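PDB 1ZBM: 1,4-dihydroxy-6-naphtoate synthase from Archaeoglobus fulgidus, which probably converts cyclic dehypoxanthinylfutalosinate into 1,4-dihydroxy-6-naphthoate and dihydroxyacetone, a step in menaquinone biosynthesis. Local coordinates for residues T36-E41 with E198-A203; V92-S97 with Y161-V166; V177-P182 with D254-K259; Q155-D160 with R231-R236; R111-N116 with L149-G154. All coordinates share one frame; numbering follows the deposited sequence.

Interaction 1 of 5, residues T36-E41 with E198-A203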
# COMPACT_ATOMS: atom_id res chain seq x y z
N THR A 36 6.77 21.61 -12.19
CA THR A 36 7.46 20.60 -12.99
C THR A 36 7.19 20.76 -14.48
O THR A 36 6.13 21.25 -14.86
CB THR A 36 7.01 19.18 -12.60
OG1 THR A 36 7.59 18.23 -13.51
CG2 THR A 36 5.49 19.07 -12.67
N TRP A 37 8.14 20.35 -15.31
CA TRP A 37 7.97 20.43 -16.75
C TRP A 37 7.26 19.19 -17.29
O TRP A 37 7.00 19.09 -18.48
CB TRP A 37 9.31 20.60 -17.47
CG TRP A 37 10.37 19.62 -17.06
CD1 TRP A 37 11.27 19.77 -16.05
CD2 TRP A 37 10.63 18.34 -17.65
NE1 TRP A 37 12.08 18.66 -15.97
CE2 TRP A 37 11.71 17.77 -16.94
CE3 TRP A 37 10.06 17.62 -18.71
CZ2 TRP A 37 12.23 16.51 -17.25
CZ3 TRP A 37 10.57 16.36 -19.02
CH2 TRP A 37 11.66 15.83 -18.29
N LEU A 38 6.95 18.25 -16.40
CA LEU A 38 6.25 17.03 -16.78
C LEU A 38 4.75 17.28 -16.91
O LEU A 38 4.16 17.95 -16.07
CB LEU A 38 6.47 15.93 -15.73
CG LEU A 38 7.82 15.21 -15.67
CD1 LEU A 38 7.86 14.32 -14.43
CD2 LEU A 38 8.02 14.38 -16.93
N GLU A 39 4.15 16.75 -17.97
CA GLU A 39 2.71 16.88 -18.20
C GLU A 39 2.10 15.59 -17.66
O GLU A 39 1.97 14.60 -18.38
CB GLU A 39 2.44 17.03 -19.69
CG GLU A 39 1.01 17.43 -20.07
CD GLU A 39 0.85 17.62 -21.58
OE1 GLU A 39 1.59 18.45 -22.17
OE2 GLU A 39 -0.01 16.94 -22.18
N ILE A 40 1.72 15.61 -16.38
CA ILE A 40 1.18 14.43 -15.71
C ILE A 40 -0.33 14.23 -15.80
O ILE A 40 -1.12 15.16 -15.64
CB ILE A 40 1.57 14.45 -14.22
CG1 ILE A 40 3.09 14.58 -14.09
CG2 ILE A 40 1.06 13.20 -13.53
CD1 ILE A 40 3.56 14.99 -12.71
N GLU A 41 -0.72 12.98 -16.06
CA GLU A 41 -2.13 12.60 -16.12
C GLU A 41 -2.34 11.57 -15.02
O GLU A 41 -1.74 10.49 -15.05
CB GLU A 41 -2.47 11.98 -17.48
CG GLU A 41 -3.97 11.70 -17.68
CD GLU A 41 -4.24 10.54 -18.63
OE1 GLU A 41 -3.50 10.40 -19.64
OE2 GLU A 41 -5.21 9.78 -18.38
N GLU A 198 14.54 11.30 -12.82
CA GLU A 198 14.96 12.24 -11.79
C GLU A 198 13.92 13.32 -11.53
O GLU A 198 13.66 13.69 -10.39
CB GLU A 198 16.28 12.89 -12.18
CG GLU A 198 17.00 13.55 -11.00
CD GLU A 198 17.63 12.54 -10.04
OE1 GLU A 198 17.48 12.71 -8.80
OE2 GLU A 198 18.29 11.60 -10.54
N GLU A 199 13.32 13.81 -12.61
CA GLU A 199 12.31 14.86 -12.48
C GLU A 199 11.12 14.42 -11.67
O GLU A 199 10.68 15.12 -10.76
CB GLU A 199 11.84 15.32 -13.87
CG GLU A 199 10.87 16.48 -13.84
CD GLU A 199 11.41 17.67 -13.07
OE1 GLU A 199 12.64 17.90 -13.09
OE2 GLU A 199 10.61 18.39 -12.45
N PHE A 200 10.58 13.25 -12.00
CA PHE A 200 9.41 12.77 -11.27
C PHE A 200 9.74 12.48 -9.82
O PHE A 200 8.91 12.69 -8.93
CB PHE A 200 8.85 11.51 -11.91
CG PHE A 200 7.63 11.01 -11.22
CD1 PHE A 200 6.40 11.61 -11.45
CD2 PHE A 200 7.73 10.02 -10.26
CE1 PHE A 200 5.28 11.22 -10.73
CE2 PHE A 200 6.61 9.63 -9.54
CZ PHE A 200 5.39 10.23 -9.77
N LEU A 201 10.95 11.98 -9.58
CA LEU A 201 11.38 11.70 -8.22
C LEU A 201 11.37 13.00 -7.43
O LEU A 201 10.92 13.03 -6.28
CB LEU A 201 12.78 11.11 -8.20
CG LEU A 201 13.35 11.07 -6.79
CD1 LEU A 201 12.49 10.17 -5.93
CD2 LEU A 201 14.79 10.58 -6.84
N ARG A 202 11.86 14.06 -8.05
CA ARG A 202 11.90 15.39 -7.42
C ARG A 202 10.50 15.89 -7.11
O ARG A 202 10.25 16.38 -6.01
CB ARG A 202 12.61 16.40 -8.34
CG ARG A 202 12.78 17.80 -7.72
CD ARG A 202 13.38 18.80 -8.71
NE ARG A 202 12.41 19.15 -9.75
CZ ARG A 202 11.34 19.93 -9.54
NH1 ARG A 202 11.12 20.45 -8.35
NH2 ARG A 202 10.49 20.16 -10.53
N ALA A 203 9.59 15.77 -8.07
CA ALA A 203 8.23 16.23 -7.88
C ALA A 203 7.52 15.39 -6.84
O ALA A 203 6.71 15.90 -6.06
CB ALA A 203 7.47 16.17 -9.19
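An ST turn at Thr36, just before edge strand 39-44 of a mixed five-stranded sheet, meets Glu199 of helix 194-213. Thr36 OG1 accepts from Leu38 N at 3.0 Å, which closes the turn. The same hydroxyl donates to Glu199 OE2 at 3.2 Å, on the anti side of the carboxylate. Glu199 OE2 also takes Arg202 NH2 at 2.6 Å, this time through its syn lone pair, in a salt bridge one helical turn along. Two donors thus grip one oxygen of the buried Glu199, and the paired arginine probably keeps the carboxylate charged. Arg202 NH2 also bonds to Asp35 O, the residue just before the turn.

Glu199 CG is anti to its backbone N (chi1 -176°), which brings it over one face of the Trp37 indole, 3.1 Å above the plane and offset toward the rim. Chi2 (55°) then swings the carboxylate round toward Thr36 OG1 and Trp37 NE1. The ring and carboxylate planes are 47° apart, with Trp37 NE1 3.0 Å from Glu199 OE1. Trp37 also stacks on His7 of the N-terminal histidine tag. Leu38 CD1 lies at the edge of the Phe200 ring, 3.9 Å from Phe200 CB.

Interaction 2 of 5, residues V92-S97 with Y161-V166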
# COMPACT_ATOMS: atom_id res chain seq x y z
N VAL A 92 -3.93 -6.47 9.24
CA VAL A 92 -4.31 -7.44 10.24
C VAL A 92 -5.47 -8.28 9.75
O VAL A 92 -6.10 -7.96 8.75
CB VAL A 92 -4.74 -6.74 11.55
CG1 VAL A 92 -3.55 -6.00 12.17
CG2 VAL A 92 -5.87 -5.76 11.25
N VAL A 93 -5.72 -9.38 10.45
CA VAL A 93 -6.83 -10.24 10.12
C VAL A 93 -7.76 -10.08 11.33
O VAL A 93 -7.31 -10.16 12.47
CB VAL A 93 -6.37 -11.69 9.94
CG1 VAL A 93 -7.57 -12.61 9.77
CG2 VAL A 93 -5.47 -11.79 8.72
N VAL A 94 -9.03 -9.80 11.07
CA VAL A 94 -9.99 -9.59 12.14
C VAL A 94 -11.12 -10.61 12.09
O VAL A 94 -11.40 -11.17 11.02
CB VAL A 94 -10.61 -8.19 12.06
CG1 VAL A 94 -11.52 -8.10 10.83
CG2 VAL A 94 -11.39 -7.90 13.31
N ALA A 95 -11.78 -10.82 13.23
CA ALA A 95 -12.89 -11.77 13.32
C ALA A 95 -13.87 -11.38 14.43
O ALA A 95 -13.55 -10.56 15.27
CB ALA A 95 -12.36 -13.18 13.57
N LYS A 96 -15.07 -11.97 14.42
CA LYS A 96 -16.05 -11.62 15.44
C LYS A 96 -15.60 -12.07 16.83
O LYS A 96 -16.02 -11.50 17.84
CB LYS A 96 -17.41 -12.23 15.08
CG LYS A 96 -17.89 -11.83 13.68
CD LYS A 96 -19.29 -12.35 13.35
CE LYS A 96 -20.35 -11.65 14.20
NZ LYS A 96 -21.73 -11.97 13.76
N SER A 97 -14.72 -13.06 16.88
CA SER A 97 -14.17 -13.56 18.14
C SER A 97 -12.80 -14.18 17.88
O SER A 97 -12.36 -14.28 16.73
CB SER A 97 -15.10 -14.61 18.76
OG SER A 97 -15.07 -15.82 18.03
N TYR A 161 -16.61 -1.84 15.02
CA TYR A 161 -17.61 -2.81 14.58
C TYR A 161 -17.65 -3.97 15.56
O TYR A 161 -18.22 -5.02 15.26
CB TYR A 161 -17.25 -3.35 13.20
CG TYR A 161 -16.97 -2.27 12.18
CD1 TYR A 161 -18.01 -1.55 11.60
CD2 TYR A 161 -15.67 -1.98 11.80
CE1 TYR A 161 -17.76 -0.58 10.65
CE2 TYR A 161 -15.40 -1.00 10.86
CZ TYR A 161 -16.45 -0.31 10.28
OH TYR A 161 -16.19 0.64 9.32
N GLY A 162 -17.04 -3.78 16.72
CA GLY A 162 -17.02 -4.82 17.72
C GLY A 162 -16.16 -6.01 17.31
O GLY A 162 -16.30 -7.09 17.86
N LEU A 163 -15.28 -5.80 16.33
CA LEU A 163 -14.41 -6.87 15.87
C LEU A 163 -13.06 -6.77 16.58
O LEU A 163 -12.73 -5.73 17.16
CB LEU A 163 -14.19 -6.77 14.35
CG LEU A 163 -15.37 -6.92 13.38
CD1 LEU A 163 -14.91 -6.55 11.98
CD2 LEU A 163 -15.93 -8.34 13.41
N LYS A 164 -12.30 -7.86 16.57
CA LYS A 164 -10.99 -7.87 17.19
C LYS A 164 -9.96 -8.59 16.35
O LYS A 164 -10.27 -9.51 15.59
CB LYS A 164 -11.04 -8.49 18.59
CG LYS A 164 -12.05 -9.61 18.78
CD LYS A 164 -13.42 -9.06 19.18
CE LYS A 164 -13.37 -8.34 20.53
NZ LYS A 164 -12.97 -9.25 21.66
N CYS A 165 -8.72 -8.14 16.48
CA CYS A 165 -7.60 -8.70 15.76
C CYS A 165 -7.27 -10.10 16.26
O CYS A 165 -7.09 -10.33 17.46
CB CYS A 165 -6.38 -7.79 15.90
SG CYS A 165 -4.88 -8.42 15.13
N VAL A 166 -7.20 -11.04 15.32
CA VAL A 166 -6.88 -12.43 15.62
C VAL A 166 -5.48 -12.74 15.11
O VAL A 166 -4.87 -13.74 15.51
CB VAL A 166 -7.88 -13.40 14.96
CG1 VAL A 166 -9.27 -13.20 15.55
CG2 VAL A 166 -7.92 -13.18 13.46
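Val94 and Leu163 cross at about a right angle beside a short antiparallel pairing of strands 92-95 and 164-168. Val94 CG1 is 3.9 Å from Leu163 CD1. The other leucine methyl, Leu163 CD2, lies 4.0 Å from Lys96 CG, the two chains crossing at a slant.

Val94 and Cys165 form a non-hydrogen-bonded pair with their side chains on the same face. There Cys165 SG, anti to its own N (chi1 177°), extends along the strand to Val92 CB at 4.0 Å. Ala95 and Lys164 are the hydrogen-bonded pair. Lys164 N donates to Ala95 O at 3.2 Å, nearly straight and in the carbonyl plane, and Ala95 N donates back to Lys164 O at 3.1 Å.

The chain turns a corner at Val166, whose N still bonds to Val93 O at 3.0 Å. The two Val166 methyls touch neighbouring side chains on one face of the partner strand: CG2 meets Val93 CG1, while CG1 touches Ala95 CB at 3.7 Å.

Strand 164-168 is an outermost strand of the second mixed sheet. Strand 92-95 lies between it and strand 147-150, and Leu163 also packs on Val140 and Leu141 of helix 136-141.

Interaction 3 of 5, residues V177-P182 with D254-K259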
# COMPACT_ATOMS: atom_id res chain seq x y z
N VAL A 177 11.91 -10.78 11.20
CA VAL A 177 13.06 -9.92 10.99
C VAL A 177 12.84 -8.59 11.70
O VAL A 177 11.70 -8.15 11.85
CB VAL A 177 13.32 -9.67 9.47
CG1 VAL A 177 12.13 -9.00 8.85
CG2 VAL A 177 14.57 -8.83 9.29
N LYS A 178 13.93 -7.97 12.13
CA LYS A 178 13.87 -6.71 12.87
C LYS A 178 14.12 -5.50 11.98
O LYS A 178 15.14 -4.83 12.09
CB LYS A 178 14.88 -6.75 14.02
CG LYS A 178 14.70 -7.96 14.94
CD LYS A 178 13.32 -7.99 15.60
CE LYS A 178 13.19 -9.15 16.58
NZ LYS A 178 11.82 -9.29 17.16
N LEU A 179 13.16 -5.23 11.10
CA LEU A 179 13.25 -4.12 10.17
C LEU A 179 11.83 -3.65 9.84
O LEU A 179 10.86 -4.39 10.05
CB LEU A 179 13.94 -4.59 8.88
CG LEU A 179 15.38 -5.07 9.00
CD1 LEU A 179 15.80 -5.86 7.75
CD2 LEU A 179 16.29 -3.85 9.20
N PRO A 180 11.68 -2.42 9.33
CA PRO A 180 10.35 -1.90 8.99
C PRO A 180 9.64 -2.87 8.03
O PRO A 180 10.28 -3.74 7.44
CB PRO A 180 10.67 -0.56 8.33
CG PRO A 180 11.94 -0.13 9.02
CD PRO A 180 12.73 -1.42 9.08
N LEU A 181 8.33 -2.71 7.85
CA LEU A 181 7.55 -3.60 6.98
C LEU A 181 7.11 -2.94 5.66
O LEU A 181 6.20 -2.11 5.66
CB LEU A 181 6.30 -4.07 7.74
CG LEU A 181 5.62 -5.40 7.38
CD1 LEU A 181 4.19 -5.40 7.94
CD2 LEU A 181 5.60 -5.60 5.89
N PRO A 182 7.74 -3.31 4.53
CA PRO A 182 7.42 -2.77 3.20
C PRO A 182 6.03 -3.22 2.75
O PRO A 182 5.79 -4.42 2.62
CB PRO A 182 8.50 -3.37 2.29
CG PRO A 182 9.58 -3.80 3.23
CD PRO A 182 8.83 -4.29 4.43
N ASP A 254 15.27 -1.40 2.31
CA ASP A 254 15.76 -2.15 1.15
C ASP A 254 16.06 -3.56 1.64
O ASP A 254 15.81 -4.54 0.94
CB ASP A 254 17.07 -1.58 0.58
CG ASP A 254 16.90 -0.21 -0.05
OD1 ASP A 254 15.85 0.05 -0.70
OD2 ASP A 254 17.85 0.60 0.08
N ALA A 255 16.62 -3.66 2.84
CA ALA A 255 16.98 -4.96 3.41
C ALA A 255 15.74 -5.78 3.71
O ALA A 255 15.73 -7.00 3.51
CB ALA A 255 17.80 -4.76 4.68
N ALA A 256 14.70 -5.10 4.19
CA ALA A 256 13.44 -5.76 4.52
C ALA A 256 12.80 -6.38 3.28
O ALA A 256 12.29 -7.49 3.34
CB ALA A 256 12.50 -4.77 5.17
N LEU A 257 12.81 -5.67 2.16
CA LEU A 257 12.23 -6.23 0.95
C LEU A 257 13.02 -7.46 0.57
O LEU A 257 12.46 -8.52 0.29
CB LEU A 257 12.31 -5.26 -0.21
CG LEU A 257 11.16 -4.28 -0.43
CD1 LEU A 257 11.49 -3.51 -1.71
CD2 LEU A 257 9.82 -5.00 -0.57
N LYS A 258 14.34 -7.31 0.57
CA LYS A 258 15.21 -8.43 0.22
C LYS A 258 14.80 -9.65 1.05
O LYS A 258 14.59 -10.73 0.51
CB LYS A 258 16.69 -8.10 0.50
CG LYS A 258 17.67 -9.08 -0.14
CD LYS A 258 19.03 -9.10 0.57
CE LYS A 258 19.92 -10.25 0.05
NZ LYS A 258 21.15 -10.47 0.87
N LYS A 259 14.65 -9.45 2.36
CA LYS A 259 14.25 -10.53 3.27
C LYS A 259 12.87 -11.07 2.93
O LYS A 259 12.68 -12.28 2.77
CB LYS A 259 14.25 -10.02 4.72
CG LYS A 259 13.80 -11.06 5.73
CD LYS A 259 14.74 -12.24 5.72
CE LYS A 259 14.32 -13.31 6.70
NZ LYS A 259 15.21 -14.50 6.54
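Pro182 and Leu257 meet through carbon alone. Leu257 CG is anti to the carbonyl carbon and beside the backbone N (chi1 -89°). This turn carries CD2 to the proline ring, 3.5 Å from Pro182 CB. The next carbon of the ring serves another partner: Pro182 CG is 3.6 Å from Ala256 CB. An alanine in place of Leu257 would probably open a gap beside Pro182 CB and remove the contact that Leu257 also makes with Ile78 of strand 76-86.

Ala256 points at the other segment and has little bulk, which lets the chain come close. Its CB is 3.3 Å from Pro180 O. The contact joins helix 251-265 to the run leading into strand 181-189, a strand of the mixed sheet that also holds strands 61-65 and 76-86. This sheet and its helices are consistent with the periplasmic-binding-protein-like fold of the family. Trp173 of helix 169-174 packs on both Pro182 and Ala256, and its NE1 is hydrogen-bonded to Leu179 O.

Leu179 points at the helix. Its chi1 of -63° and extended chi2 send CD1 to Ala255 CB at 3.8 Å, while Leu179 CB rests 4.0 Å from Ala256 CB. Farther out, Lys259 CG is anti to the backbone N (chi1 178°), which brings it alongside Val177, 4.0 Å from Val177 CB.

Interaction 4 of 5, residues Q155-D160 with R231-R236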
# COMPACT_ATOMS: atom_id res chain seq x y z
N GLN A 155 -7.57 -1.45 9.54
CA GLN A 155 -6.58 -1.80 10.55
C GLN A 155 -6.62 -0.92 11.81
O GLN A 155 -6.11 -1.32 12.85
CB GLN A 155 -5.16 -1.78 9.94
CG GLN A 155 -4.78 -0.50 9.21
CD GLN A 155 -3.37 -0.52 8.60
OE1 GLN A 155 -2.37 -0.38 9.31
NE2 GLN A 155 -3.29 -0.70 7.29
N ILE A 156 -7.22 0.26 11.72
CA ILE A 156 -7.31 1.13 12.90
C ILE A 156 -8.75 1.51 13.23
O ILE A 156 -8.98 2.43 14.02
CB ILE A 156 -6.54 2.47 12.72
CG1 ILE A 156 -7.23 3.32 11.65
CG2 ILE A 156 -5.07 2.18 12.39
CD1 ILE A 156 -6.63 4.70 11.49
N THR A 157 -9.71 0.82 12.62
CA THR A 157 -11.12 1.10 12.86
C THR A 157 -11.97 -0.13 13.16
O THR A 157 -13.13 0.00 13.58
CB THR A 157 -11.76 1.81 11.66
OG1 THR A 157 -13.06 2.28 12.02
CG2 THR A 157 -11.90 0.86 10.48
N TYR A 158 -11.41 -1.31 12.94
CA TYR A 158 -12.15 -2.55 13.16
C TYR A 158 -12.86 -2.64 14.51
O TYR A 158 -13.94 -3.23 14.62
CB TYR A 158 -11.22 -3.76 12.95
CG TYR A 158 -10.12 -3.91 13.98
CD1 TYR A 158 -10.41 -4.35 15.27
CD2 TYR A 158 -8.80 -3.60 13.68
CE1 TYR A 158 -9.41 -4.47 16.23
CE2 TYR A 158 -7.78 -3.72 14.64
CZ TYR A 158 -8.11 -4.16 15.91
OH TYR A 158 -7.14 -4.26 16.88
N ALA A 159 -12.27 -2.04 15.54
CA ALA A 159 -12.87 -2.06 16.88
C ALA A 159 -14.25 -1.39 16.94
O ALA A 159 -15.07 -1.74 17.80
CB ALA A 159 -11.93 -1.40 17.89
N ASP A 160 -14.51 -0.45 16.03
CA ASP A 160 -15.81 0.24 16.01
C ASP A 160 -16.95 -0.70 15.62
O ASP A 160 -18.12 -0.40 15.86
CB ASP A 160 -15.81 1.40 15.00
CG ASP A 160 -14.71 2.42 15.25
OD1 ASP A 160 -14.28 2.59 16.41
OD2 ASP A 160 -14.30 3.07 14.27
N ARG A 231 -11.55 13.67 10.66
CA ARG A 231 -10.29 14.32 10.29
C ARG A 231 -9.06 13.87 11.07
O ARG A 231 -7.98 13.70 10.50
CB ARG A 231 -10.44 15.85 10.39
CG ARG A 231 -10.93 16.47 9.09
CD ARG A 231 -11.67 17.79 9.25
NE ARG A 231 -12.28 18.18 7.97
CZ ARG A 231 -13.52 17.88 7.59
NH1 ARG A 231 -13.96 18.27 6.40
NH2 ARG A 231 -14.33 17.24 8.42
N GLU A 232 -9.22 13.67 12.37
CA GLU A 232 -8.09 13.26 13.19
C GLU A 232 -7.63 11.86 12.86
O GLU A 232 -6.43 11.60 12.70
CB GLU A 232 -8.46 13.35 14.67
CG GLU A 232 -8.55 14.79 15.18
CD GLU A 232 -7.31 15.60 14.83
OE1 GLU A 232 -7.38 16.42 13.88
OE2 GLU A 232 -6.26 15.40 15.49
N ARG A 233 -8.59 10.95 12.76
CA ARG A 233 -8.31 9.56 12.47
C ARG A 233 -7.67 9.44 11.08
O ARG A 233 -6.77 8.62 10.87
CB ARG A 233 -9.61 8.76 12.52
CG ARG A 233 -9.45 7.37 13.10
CD ARG A 233 -10.15 7.27 14.44
NE ARG A 233 -10.89 6.01 14.53
CZ ARG A 233 -11.72 5.70 15.51
NH1 ARG A 233 -11.93 6.55 16.51
NH2 ARG A 233 -12.34 4.53 15.48
N ALA A 234 -8.13 10.26 10.15
CA ALA A 234 -7.58 10.24 8.79
C ALA A 234 -6.14 10.76 8.77
O ALA A 234 -5.28 10.19 8.09
CB ALA A 234 -8.45 11.07 7.86
N LYS A 235 -5.88 11.83 9.51
CA LYS A 235 -4.53 12.39 9.57
C LYS A 235 -3.59 11.33 10.14
O LYS A 235 -2.50 11.11 9.63
CB LYS A 235 -4.50 13.63 10.47
CG LYS A 235 -3.99 14.90 9.80
CD LYS A 235 -3.95 16.06 10.77
CE LYS A 235 -5.33 16.36 11.34
NZ LYS A 235 -5.30 17.42 12.39
N ARG A 236 -4.04 10.68 11.21
CA ARG A 236 -3.27 9.64 11.87
C ARG A 236 -2.93 8.51 10.89
O ARG A 236 -1.80 8.05 10.85
CB ARG A 236 -4.06 9.10 13.07
CG ARG A 236 -3.41 7.94 13.81
CD ARG A 236 -4.37 7.42 14.89
NE ARG A 236 -4.21 5.99 15.15
CZ ARG A 236 -5.15 5.22 15.70
NH1 ARG A 236 -4.92 3.92 15.89
NH2 ARG A 236 -6.32 5.74 16.04
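Asp160 and Arg233 form a salt bridge at the surface, with Arg233 NH2 2.7 Å from Asp160 OD2. The two side chains approach from opposing sides, and the carboxylate and guanidinium planes are 43° apart. The same NH2 makes a weak hydrogen bond to Asp160 OD1 at 2.9 Å, so one nitrogen serves both oxygens. Arg233 gets there through bends at chi2 and chi3. A leucine in place of Arg233 would probably leave Asp160 without its charged mate across the contact.

A further hydrogen bond steadies the acid: Thr157 OG1 donates to Asp160 OD2 at 2.7 Å, from above the carboxylate plane.

The remaining contacts are van der Waals. Ile156 and Arg236 run antiparallel alongside each other. The guanidinium lays one face on Ile156, with Arg236 NH1 3.8 Å from Ile156 CB. Ile156 CG1 lies between the backbone N and the carbonyl carbon (chi1 68°), and CD1 extends to 4.0 Å from Arg233 O.

This surface salt bridge and arginine-aliphatic contact join the loop between strands 147-150 and 164-168 to the first turns of helix 231-241. Ile156 also packs on Phe237 and Met240 of that helix, Gln155 bonds to Tyr241, and helix 215-222 touches Ala234 and Lys235.

Interaction 5 of 5, residues R111-N116 with L149-G154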
# COMPACT_ATOMS: atom_id res chain seq x y z
N ARG A 111 -5.12 -10.89 -4.31
CA ARG A 111 -4.10 -11.93 -4.34
C ARG A 111 -2.67 -11.41 -4.33
O ARG A 111 -1.80 -11.98 -3.68
CB ARG A 111 -4.27 -12.81 -5.58
CG ARG A 111 -3.26 -13.92 -5.61
CD ARG A 111 -3.16 -14.57 -6.96
NE ARG A 111 -4.41 -15.25 -7.32
CZ ARG A 111 -4.51 -16.15 -8.29
NH1 ARG A 111 -5.68 -16.71 -8.55
NH2 ARG A 111 -3.43 -16.48 -9.01
N TYR A 112 -2.42 -10.32 -5.05
CA TYR A 112 -1.08 -9.78 -5.14
C TYR A 112 -0.67 -8.72 -4.11
O TYR A 112 0.39 -8.12 -4.24
CB TYR A 112 -0.86 -9.23 -6.56
CG TYR A 112 -0.89 -10.32 -7.62
CD1 TYR A 112 0.12 -11.29 -7.69
CD2 TYR A 112 -1.93 -10.41 -8.54
CE1 TYR A 112 0.09 -12.31 -8.65
CE2 TYR A 112 -1.98 -11.44 -9.49
CZ TYR A 112 -0.97 -12.38 -9.54
OH TYR A 112 -1.03 -13.42 -10.45
N THR A 113 -1.48 -8.50 -3.09
CA THR A 113 -1.10 -7.51 -2.10
C THR A 113 -0.07 -8.08 -1.16
O THR A 113 0.02 -9.30 -0.96
CB THR A 113 -2.27 -7.08 -1.25
OG1 THR A 113 -2.64 -8.17 -0.39
CG2 THR A 113 -3.43 -6.69 -2.13
N THR A 114 0.73 -7.19 -0.58
CA THR A 114 1.75 -7.60 0.36
C THR A 114 1.10 -8.28 1.57
O THR A 114 1.64 -9.24 2.12
CB THR A 114 2.56 -6.38 0.80
OG1 THR A 114 3.24 -5.85 -0.34
CG2 THR A 114 3.58 -6.76 1.86
N ALA A 115 -0.06 -7.78 1.97
CA ALA A 115 -0.77 -8.35 3.11
C ALA A 115 -1.15 -9.81 2.85
O ALA A 115 -1.22 -10.61 3.78
CB ALA A 115 -2.02 -7.53 3.42
N ASN A 116 -1.41 -10.15 1.59
CA ASN A 116 -1.76 -11.53 1.30
C ASN A 116 -0.53 -12.41 1.43
O ASN A 116 -0.58 -13.48 2.04
CB ASN A 116 -2.35 -11.67 -0.09
CG ASN A 116 -3.63 -12.46 -0.08
OD1 ASN A 116 -3.68 -13.58 0.46
ND2 ASN A 116 -4.68 -11.90 -0.67
N LEU A 149 -9.02 -9.90 5.92
CA LEU A 149 -7.73 -9.23 5.91
C LEU A 149 -7.97 -7.76 5.54
O LEU A 149 -8.58 -7.47 4.51
CB LEU A 149 -6.82 -9.89 4.87
CG LEU A 149 -5.37 -9.41 4.78
CD1 LEU A 149 -4.66 -9.61 6.13
CD2 LEU A 149 -4.67 -10.21 3.69
N LEU A 150 -7.51 -6.86 6.39
CA LEU A 150 -7.69 -5.42 6.19
C LEU A 150 -6.38 -4.74 5.89
O LEU A 150 -5.49 -4.69 6.75
CB LEU A 150 -8.28 -4.80 7.46
CG LEU A 150 -9.48 -5.53 8.05
CD1 LEU A 150 -9.82 -4.98 9.42
CD2 LEU A 150 -10.65 -5.39 7.08
N ILE A 151 -6.25 -4.19 4.69
CA ILE A 151 -5.02 -3.50 4.31
C ILE A 151 -5.14 -1.99 4.32
O ILE A 151 -4.14 -1.28 4.22
CB ILE A 151 -4.54 -3.96 2.91
CG1 ILE A 151 -5.46 -3.38 1.83
CG2 ILE A 151 -4.56 -5.47 2.84
CD1 ILE A 151 -5.02 -3.73 0.42
N HIS A 152 -6.37 -1.48 4.43
CA HIS A 152 -6.57 -0.04 4.44
C HIS A 152 -6.91 0.47 5.84
O HIS A 152 -6.43 -0.08 6.82
CB HIS A 152 -7.66 0.35 3.44
CG HIS A 152 -7.30 0.02 2.02
ND1 HIS A 152 -6.27 0.64 1.36
CD2 HIS A 152 -7.81 -0.89 1.16
CE1 HIS A 152 -6.15 0.12 0.14
NE2 HIS A 152 -7.08 -0.81 0.00
N GLU A 153 -7.73 1.51 5.94
CA GLU A 153 -8.04 2.09 7.24
C GLU A 153 -8.77 1.17 8.21
O GLU A 153 -9.03 1.54 9.36
CB GLU A 153 -8.81 3.42 7.09
CG GLU A 153 -10.25 3.29 6.59
CD GLU A 153 -10.35 3.09 5.10
OE1 GLU A 153 -11.49 2.95 4.60
OE2 GLU A 153 -9.30 3.08 4.41
N GLY A 154 -9.09 -0.04 7.76
CA GLY A 154 -9.77 -0.98 8.64
C GLY A 154 -8.87 -1.35 9.81
O GLY A 154 -9.35 -1.53 10.93
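The predicted substrate-binding start of helix 114-122 packs here against the end of strand 147-150, which leads to His152, the predicted proton acceptor. Ala115 sits in the middle. Its CB is 3.3 Å from Ile151 CG2, a tight approach, and 3.8 Å from Leu149 CD2. In Leu149, chi1 of -175° and chi2 of 59° together bring CD2 to the helix backbone, 3.5 Å from Ala115 O. Thr113 CG2 and Ile151 CD1 are more loosely apposed at 4.2 Å.

Thr113 is the N-cap: its OG1 accepts from Asn116 N at 3.1 Å. Thr114 OG1 is tied to His67 N and Leu183 O. Ile151 also places CG1 over one face of the His152 ring, toward its rim, while Phe133 meets that ring edge-to-face.

A capped helix N terminus facing a strand end is consistent with the ligand cleft of the periplasmic-binding-protein-like fold to which this family belongs.

In the fold
From the N terminus, interaction 1 opens first, at strand 39-44, and closes on helix 194-213 beside the first sheet. Within that span lie both interactions 2 and 5. Interaction 2 pairs strands 92-95 and 164-168 of the second sheet, and interaction 5 falls wholly between its two segments. They are joined by the backbone hydrogen bond between Val92 and Leu150 of neighbouring strands. Interaction 4 crosses interactions 1 and 2, running from the loop after strand 147-150 to helix 231-241. Interaction 3 starts last, at 177-182, and ends on helix 251-265, crossing interactions 1 and 4. Its Pro182 touches Thr114 of interaction 5, so the two sheets' surroundings meet near the predicted substrate site.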